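Local structure of acetyl-CoA C-acetyltransferase (Syntrophomonas wolfei subsp. wolfei, 7N7Z) at residues Gly384-Val389 / Ala394-Trp399; Val298-Val303 / Asp315-Asn320. The protein probably catalyses, as a thiolase-family acetyl-CoA C-acetyltransferase, the condensation of two acetyl-CoA molecules to acetoacetyl-CoA and the reverse cleavage. One frame throughout, in Å; residues are numbered along the deposited sequence.

Contact 1: Gly384-Val389 / Ala394-Trp399; sequences GASLCV and AMASLW
S386 reaches across the hairpin with its hydroxyl: OG lies 2.5 Å from M395 O and donates to it, approaching 27° out of the carbonyl plane. OG, anti to the backbone nitrogen (chi1 -178°), is thereby carried to the partner strand. L387 N, 3.2 Å away, is the second donor to M395 O. Around this doubly held oxygen the packing is tight: A396 CB sits 3.4 Å from S386 OG, in a non-hydrogen-bonded pair whose CA atoms are only 4.0 Å apart. Replacing S386 by an alanine would probably leave M395 O with L387 N as its remaining donor in the hairpin and open a small gap beside A396 CB. A385 and S397 form a hydrogen-bonded pair, A385 N meeting S397 O at 2.9 Å; W399 NE1 bonds in its ring plane to S397 OG. Toward the turn the ladder slackens: M395 N to L387 O is a weak bond of 3.4 Å, and V389 CG2 meets A394 CA at 4.0 Å. Just past the first strand, the CB of C388, a predicted proton acceptor, points away from A394-W399, and the side chain of L387 beside it lies near C92 and H358, also predicted active-site residues. Helix 296-307 covers the S386 and A396 face through P296, M300 and V303, while helix 94-107 covers M395, S397 and W399 on the other. Strands 316-319 and 277-285 flank the hairpin, parallel and antiparallel respectively, in the C-terminal half of the thiolase fold.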
ATOM      1  N   GLY B 384      18.542  12.815  39.288  1.00 38.95           N
ATOM      2  CA  GLY B 384      17.646  13.569  38.428  1.00 38.45           C
ATOM      3  C   GLY B 384      17.779  13.106  36.997  1.00 41.47           C
ATOM      4  O   GLY B 384      18.838  12.630  36.575  1.00 42.06           O
ATOM      5  N   ALA B 385      16.691  13.242  36.243  1.00 38.05           N
ATOM      6  CA  ALA B 385      16.660  12.829  34.847  1.00 38.80           C
ATOM      7  C   ALA B 385      15.829  13.821  34.050  1.00 39.51           C
ATOM      8  O   ALA B 385      14.739  14.208  34.480  1.00 35.76           O
ATOM      9  CB  ALA B 385      16.087  11.416  34.698  1.00 38.80           C
ATOM     10  N   SER B 386      16.349  14.226  32.894  1.00 38.71           N
ATOM     11  CA  SER B 386      15.661  15.167  32.021  1.00 38.39           C
ATOM     12  C   SER B 386      15.999  14.828  30.578  1.00 37.52           C
ATOM     13  O   SER B 386      16.960  14.106  30.299  1.00 38.04           O
ATOM     14  CB  SER B 386      16.049  16.615  32.338  1.00 39.59           C
ATOM     15  OG  SER B 386      15.335  17.524  31.519  1.00 39.98           O
ATOM     16  N   LEU B 387      15.197  15.358  29.659  1.00 37.44           N
ATOM     17  CA  LEU B 387      15.414  15.099  28.243  1.00 37.87           C
ATOM     18  C   LEU B 387      14.566  16.055  27.418  1.00 39.10           C
ATOM     19  O   LEU B 387      13.459  16.429  27.820  1.00 36.24           O
ATOM     20  CB  LEU B 387      15.081  13.644  27.882  1.00 37.69           C
ATOM     21  CG  LEU B 387      13.606  13.244  27.771  1.00 38.72           C
ATOM     22  CD1 LEU B 387      13.488  11.914  27.044  1.00 35.01           C
ATOM     23  CD2 LEU B 387      12.944  13.169  29.137  1.00 36.59           C
ATOM     24  N   CYS B 388      15.104  16.446  26.264  1.00 38.26           N
ATOM     25  CA  CYS B 388      14.364  17.262  25.316  1.00 37.86           C
ATOM     26  C   CYS B 388      13.277  16.428  24.643  1.00 37.19           C
ATOM     27  O   CYS B 388      13.260  15.196  24.721  1.00 39.92           O
ATOM     28  CB  CYS B 388      15.306  17.851  24.268  1.00 38.84           C
ATOM     29  SG  CYS B 388      15.976  16.638  23.109  1.00 39.42           S
ATOM     30  N   VAL B 389      12.363  17.115  23.964  1.00 39.26           N
ATOM     31  CA  VAL B 389      11.211  16.474  23.339  1.00 36.79           C
ATOM     32  C   VAL B 389      10.963  17.110  21.980  1.00 41.18           C
ATOM     33  O   VAL B 389      11.022  18.335  21.834  1.00 39.25           O
ATOM     34  CB  VAL B 389       9.954  16.590  24.226  1.00 39.13           C
ATOM     35  CG1 VAL B 389       8.693  16.368  23.405  1.00 39.72           C
ATOM     36  CG2 VAL B 389      10.026  15.605  25.372  1.00 36.68           C
ATOM     37  N   ALA B 394       9.684  19.712  26.949  1.00 39.51           N
ATOM     38  CA  ALA B 394      10.640  18.841  27.613  1.00 39.05           C
ATOM     39  C   ALA B 394      10.221  18.577  29.057  1.00 38.44           C
ATOM     40  O   ALA B 394       9.321  19.220  29.601  1.00 37.61           O
ATOM     41  CB  ALA B 394      12.038  19.457  27.571  1.00 35.62           C
ATOM     42  N   MET B 395      10.897  17.615  29.684  1.00 38.28           N
ATOM     43  CA  MET B 395      10.556  17.189  31.032  1.00 35.96           C
ATOM     44  C   MET B 395      11.821  16.987  31.853  1.00 38.43           C
ATOM     45  O   MET B 395      12.915  16.784  31.319  1.00 33.84           O
ATOM     46  CB  MET B 395       9.740  15.890  31.023  1.00 32.07           C
ATOM     47  CG  MET B 395       8.251  16.099  30.822  1.00 36.83           C
ATOM     48  SD  MET B 395       7.318  14.561  30.934  1.00 40.20           S
ATOM     49  CE  MET B 395       6.922  14.539  32.682  1.00 36.24           C
ATOM     50  N   ALA B 396      11.647  17.045  33.172  1.00 38.20           N
ATOM     51  CA  ALA B 396      12.707  16.756  34.124  1.00 40.01           C
ATOM     52  C   ALA B 396      12.067  16.225  35.397  1.00 37.95           C
ATOM     53  O   ALA B 396      10.924  16.558  35.716  1.00 35.18           O
ATOM     54  CB  ALA B 396      13.556  17.996  34.425  1.00 38.09           C
ATOM     55  N   SER B 397      12.811  15.392  36.121  1.00 36.89           N
ATOM     56  CA  SER B 397      12.298  14.785  37.340  1.00 34.07           C
ATOM     57  C   SER B 397      13.444  14.594  38.323  1.00 38.57           C
ATOM     58  O   SER B 397      14.599  14.419  37.925  1.00 37.49           O
ATOM     59  CB  SER B 397      11.611  13.445  37.055  1.00 33.53           C
ATOM     60  OG  SER B 397      12.465  12.575  36.333  1.00 33.61           O
ATOM     61  N   LEU B 398      13.106  14.626  39.612  1.00 36.87           N
ATOM     62  CA  LEU B 398      14.079  14.501  40.688  1.00 35.90           C
ATOM     63  C   LEU B 398      13.638  13.414  41.657  1.00 37.55           C
ATOM     64  O   LEU B 398      12.442  13.241  41.913  1.00 37.56           O
ATOM     65  CB  LEU B 398      14.253  15.823  41.436  1.00 36.52           C
ATOM     66  CG  LEU B 398      14.764  16.985  40.585  1.00 39.54           C
ATOM     67  CD1 LEU B 398      14.462  18.312  41.265  1.00 43.83           C
ATOM     68  CD2 LEU B 398      16.252  16.839  40.314  1.00 41.99           C
ATOM     69  N   TRP B 399      14.614  12.683  42.191  1.00 39.13           N
ATOM     70  CA  TRP B 399      14.346  11.525  43.030  1.00 36.88           C
ATOM     71  C   TRP B 399      15.414  11.443  44.111  1.00 39.15           C
ATOM     72  O   TRP B 399      16.510  11.993  43.970  1.00 38.39           O
ATOM     73  CB  TRP B 399      14.323  10.230  42.204  1.00 34.03           C
ATOM     74  CG  TRP B 399      13.507  10.318  40.935  1.00 37.13           C
ATOM     75  CD1 TRP B 399      13.829  10.997  39.792  1.00 35.12           C
ATOM     76  CD2 TRP B 399      12.241   9.696  40.686  1.00 33.79           C
ATOM     77  NE1 TRP B 399      12.841  10.839  38.852  1.00 36.51           N
ATOM     78  CE2 TRP B 399      11.855  10.045  39.376  1.00 35.85           C
ATOM     79  CE3 TRP B 399      11.396   8.880  41.443  1.00 34.16           C
ATOM     80  CZ2 TRP B 399      10.662   9.607  38.807  1.00 31.06           C
ATOM     81  CZ3 TRP B 399      10.210   8.447  40.878  1.00 35.55           C
ATOM     82  CH2 TRP B 399       9.855   8.810  39.572  1.00 33.72           C
TER

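Contact 2: Val298-Val303 / Asp315-Asn320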
ATOM      1  N   VAL B 298      15.567  24.480  30.282  1.00 46.03           N
ATOM      2  CA  VAL B 298      14.483  25.174  30.957  1.00 47.71           C
ATOM      3  C   VAL B 298      13.701  24.256  31.890  1.00 41.80           C
ATOM      4  O   VAL B 298      13.117  24.740  32.866  1.00 41.92           O
ATOM      5  CB  VAL B 298      13.536  25.847  29.938  1.00 49.42           C
ATOM      6  CG1 VAL B 298      14.250  26.980  29.214  1.00 54.05           C
ATOM      7  CG2 VAL B 298      12.991  24.832  28.943  1.00 43.59           C
ATOM      8  N   ALA B 299      13.681  22.948  31.629  1.00 41.41           N
ATOM      9  CA  ALA B 299      12.975  22.024  32.508  1.00 41.22           C
ATOM     10  C   ALA B 299      13.778  21.726  33.769  1.00 41.94           C
ATOM     11  O   ALA B 299      13.214  21.667  34.867  1.00 42.24           O
ATOM     12  CB  ALA B 299      12.661  20.727  31.761  1.00 39.99           C
ATOM     13  N   MET B 300      15.091  21.539  33.633  1.00 39.74           N
ATOM     14  CA  MET B 300      15.908  21.212  34.798  1.00 41.26           C
ATOM     15  C   MET B 300      15.866  22.305  35.858  1.00 40.78           C
ATOM     16  O   MET B 300      15.630  21.983  37.035  1.00 44.00           O
ATOM     17  CB  MET B 300      17.344  20.922  34.353  1.00 44.92           C
ATOM     18  CG  MET B 300      17.504  19.610  33.609  1.00 43.43           C
ATOM     19  SD  MET B 300      19.088  19.510  32.754  1.00 48.35           S
ATOM     20  CE  MET B 300      20.190  19.178  34.125  1.00 45.17           C
ATOM     21  N   PRO B 301      16.076  23.585  35.537  1.00 41.78           N
ATOM     22  CA  PRO B 301      15.951  24.614  36.582  1.00 43.03           C
ATOM     23  C   PRO B 301      14.559  24.679  37.183  1.00 43.25           C
ATOM     24  O   PRO B 301      14.421  24.954  38.382  1.00 43.17           O
ATOM     25  CB  PRO B 301      16.309  25.916  35.848  1.00 43.82           C
ATOM     26  CG  PRO B 301      17.027  25.491  34.607  1.00 42.60           C
ATOM     27  CD  PRO B 301      16.448  24.165  34.234  1.00 41.75           C
ATOM     28  N   LYS B 302      13.521  24.429  36.385  1.00 42.15           N
ATOM     29  CA  LYS B 302      12.155  24.522  36.889  1.00 45.01           C
ATOM     30  C   LYS B 302      11.887  23.463  37.953  1.00 43.41           C
ATOM     31  O   LYS B 302      11.442  23.782  39.062  1.00 43.84           O
ATOM     32  CB  LYS B 302      11.161  24.387  35.736  1.00 42.96           C
ATOM     33  CG  LYS B 302       9.717  24.636  36.137  1.00 44.66           C
ATOM     34  CD  LYS B 302       8.811  24.705  34.922  1.00 42.56           C
ATOM     35  CE  LYS B 302       7.406  24.230  35.249  1.00 45.88           C
ATOM     36  NZ  LYS B 302       6.554  24.125  34.032  1.00 43.96           N
ATOM     37  N   VAL B 303      12.147  22.194  37.632  1.00 40.71           N
ATOM     38  CA  VAL B 303      11.888  21.123  38.591  1.00 44.00           C
ATOM     39  C   VAL B 303      12.699  21.342  39.863  1.00 44.99           C
ATOM     40  O   VAL B 303      12.231  21.056  40.973  1.00 44.34           O
ATOM     41  CB  VAL B 303      12.180  19.750  37.957  1.00 40.35           C
ATOM     42  CG1 VAL B 303      13.667  19.589  37.665  1.00 44.23           C
ATOM     43  CG2 VAL B 303      11.681  18.632  38.862  1.00 41.74           C
ATOM     44  N   ASP B 315      23.103  14.166  43.075  1.00 45.03           N
ATOM     45  CA  ASP B 315      24.306  13.343  43.080  1.00 43.20           C
ATOM     46  C   ASP B 315      24.635  12.794  41.698  1.00 44.22           C
ATOM     47  O   ASP B 315      25.810  12.554  41.398  1.00 40.35           O
ATOM     48  CB  ASP B 315      24.151  12.186  44.070  1.00 42.75           C
ATOM     49  CG  ASP B 315      24.069  12.653  45.514  1.00 45.19           C
ATOM     50  OD1 ASP B 315      24.638  13.719  45.834  1.00 43.12           O
ATOM     51  OD2 ASP B 315      23.436  11.950  46.331  1.00 45.55           O
ATOM     52  N   TYR B 316      23.630  12.584  40.850  1.00 41.05           N
ATOM     53  CA  TYR B 316      23.875  12.056  39.516  1.00 41.34           C
ATOM     54  C   TYR B 316      22.725  12.459  38.603  1.00 41.53           C
ATOM     55  O   TYR B 316      21.571  12.512  39.038  1.00 40.80           O
ATOM     56  CB  TYR B 316      24.028  10.530  39.539  1.00 39.27           C
ATOM     57  CG  TYR B 316      24.239   9.922  38.173  1.00 38.57           C
ATOM     58  CD1 TYR B 316      25.423  10.125  37.477  1.00 40.38           C
ATOM     59  CD2 TYR B 316      23.254   9.147  37.576  1.00 39.19           C
ATOM     60  CE1 TYR B 316      25.620   9.575  36.225  1.00 40.61           C
ATOM     61  CE2 TYR B 316      23.444   8.591  36.325  1.00 41.87           C
ATOM     62  CZ  TYR B 316      24.629   8.808  35.654  1.00 39.16           C
ATOM     63  OH  TYR B 316      24.824   8.257  34.408  1.00 38.99           O
ATOM     64  N   TRP B 317      23.054  12.739  37.344  1.00 40.29           N
ATOM     65  CA  TRP B 317      22.091  13.177  36.345  1.00 43.03           C
ATOM     66  C   TRP B 317      22.103  12.229  35.155  1.00 42.72           C
ATOM     67  O   TRP B 317      23.166  11.764  34.730  1.00 41.46           O
ATOM     68  CB  TRP B 317      22.408  14.592  35.850  1.00 43.06           C
ATOM     69  CG  TRP B 317      21.930  15.691  36.744  1.00 45.60           C
ATOM     70  CD1 TRP B 317      22.668  16.379  37.662  1.00 44.78           C
ATOM     71  CD2 TRP B 317      20.610  16.247  36.792  1.00 44.44           C
ATOM     72  NE1 TRP B 317      21.890  17.324  38.283  1.00 46.37           N
ATOM     73  CE2 TRP B 317      20.621  17.263  37.769  1.00 46.61           C
ATOM     74  CE3 TRP B 317      19.420  15.983  36.109  1.00 42.96           C
ATOM     75  CZ2 TRP B 317      19.490  18.015  38.078  1.00 44.68           C
ATOM     76  CZ3 TRP B 317      18.296  16.730  36.418  1.00 45.30           C
ATOM     77  CH2 TRP B 317      18.339  17.732  37.395  1.00 45.43           C
ATOM     78  N   GLU B 318      20.919  11.951  34.616  1.00 42.08           N
ATOM     79  CA  GLU B 318      20.767  11.260  33.337  1.00 40.10           C
ATOM     80  C   GLU B 318      20.082  12.236  32.384  1.00 41.31           C
ATOM     81  O   GLU B 318      18.854  12.369  32.398  1.00 40.85           O
ATOM     82  CB  GLU B 318      19.961   9.972  33.481  1.00 39.14           C
ATOM     83  CG  GLU B 318      20.782   8.759  33.878  1.00 39.56           C
ATOM     84  CD  GLU B 318      21.589   8.192  32.725  1.00 47.55           C
ATOM     85  OE1 GLU B 318      20.980   7.769  31.717  1.00 41.55           O
ATOM     86  OE2 GLU B 318      22.835   8.162  32.829  1.00 41.32           O
ATOM     87  N   VAL B 319      20.877  12.922  31.568  1.00 41.45           N
ATOM     88  CA  VAL B 319      20.372  13.862  30.574  1.00 38.02           C
ATOM     89  C   VAL B 319      20.532  13.206  29.210  1.00 40.96           C
ATOM     90  O   VAL B 319      21.656  13.026  28.725  1.00 42.29           O
ATOM     91  CB  VAL B 319      21.104  15.209  30.635  1.00 37.11           C
ATOM     92  CG1 VAL B 319      20.575  16.146  29.561  1.00 39.13           C
ATOM     93  CG2 VAL B 319      20.949  15.831  32.013  1.00 39.74           C
ATOM     94  N   ASN B 320      19.410  12.847  28.593  1.00 37.99           N
ATOM     95  CA  ASN B 320      19.449  12.165  27.308  1.00 40.90           C
ATOM     96  C   ASN B 320      20.147  13.028  26.265  1.00 39.06           C
ATOM     97  O   ASN B 320      19.793  14.194  26.067  1.00 38.09           O
ATOM     98  CB  ASN B 320      18.032  11.826  26.847  1.00 35.95           C
ATOM     99  CG  ASN B 320      18.016  10.960  25.603  1.00 40.26           C
ATOM    100  OD1 ASN B 320      18.640   9.898  25.563  1.00 38.68           O
ATOM    101  ND2 ASN B 320      17.306  11.411  24.576  1.00 39.30           N
TER
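On the strand that meets M300 through W317 and V319, the hydroxyl of Y316 is gripped twice: OH donates to E318 OE2 at 2.5 Å and is also bonded to H349 N. E318 receives it on the anti lone pair of OE2, the one pointing away from the other carboxylate oxygen, while OE1 has a long, weak ion pair with R366. This polar pair belongs to the face of the strand turned to helix 360-378, where Y316 packs on L375 and E318 on M371. W317 and V319 leave from the other face, toward helix 296-307, and there the contact is wholly apolar. M300 enters from the helix, opposite in direction to W317, and lays its methyl on the indole: CE is 3.8 Å from the centroid of the six-membered ring and 8° from the ring normal, a CH-pi contact over the face. A bend at the end of the chain (chi3 76°) folds CE over the ring; the sulfur stands above the same face at a distance, SD 5.0 Å from that centroid, a Met-aromatic contact that adds to the closer one of the methyl. M300 CG lies 4.1 Å from W317 CZ3, so the chain brushes the rim as well. V319 closes in from the side, its CG2 4.0 Å from M300 CE and 4.2 Å from M300 SD. L398 and Y311 also touch W317, the Y311 ring nearly parallel to the indole. With no hydrogen bond between 298-303 and 315-320, helix and strand are joined by dispersion and CH-pi attraction. The strand sets the carboxylate of E318, probably charged, and the hydroxyl of Y316 on one face, and presents apolar W317 and V319 to helix 296-307 on the other.

Along the chain, contact 2 comes first: helix 296-307 is followed by a short connection without further helix or strand before strand 316-319 packs back against the helix and closes that loop. The chain then runs through helices 324-336, 353-356 and 360-378 and returns as strand 382-387, parallel to 316-319. Contact 1 closes last, as a hairpin with four residues between 384-389 and 394-399. The two are in series, neither nested nor crossed, yet adjoin in space: G384 N and O pair with Y316 O and E318 N, probably by hydrogen bonds. Together they tie three neighbouring strands, with 316-319 outermost within this chain, to helix 296-307.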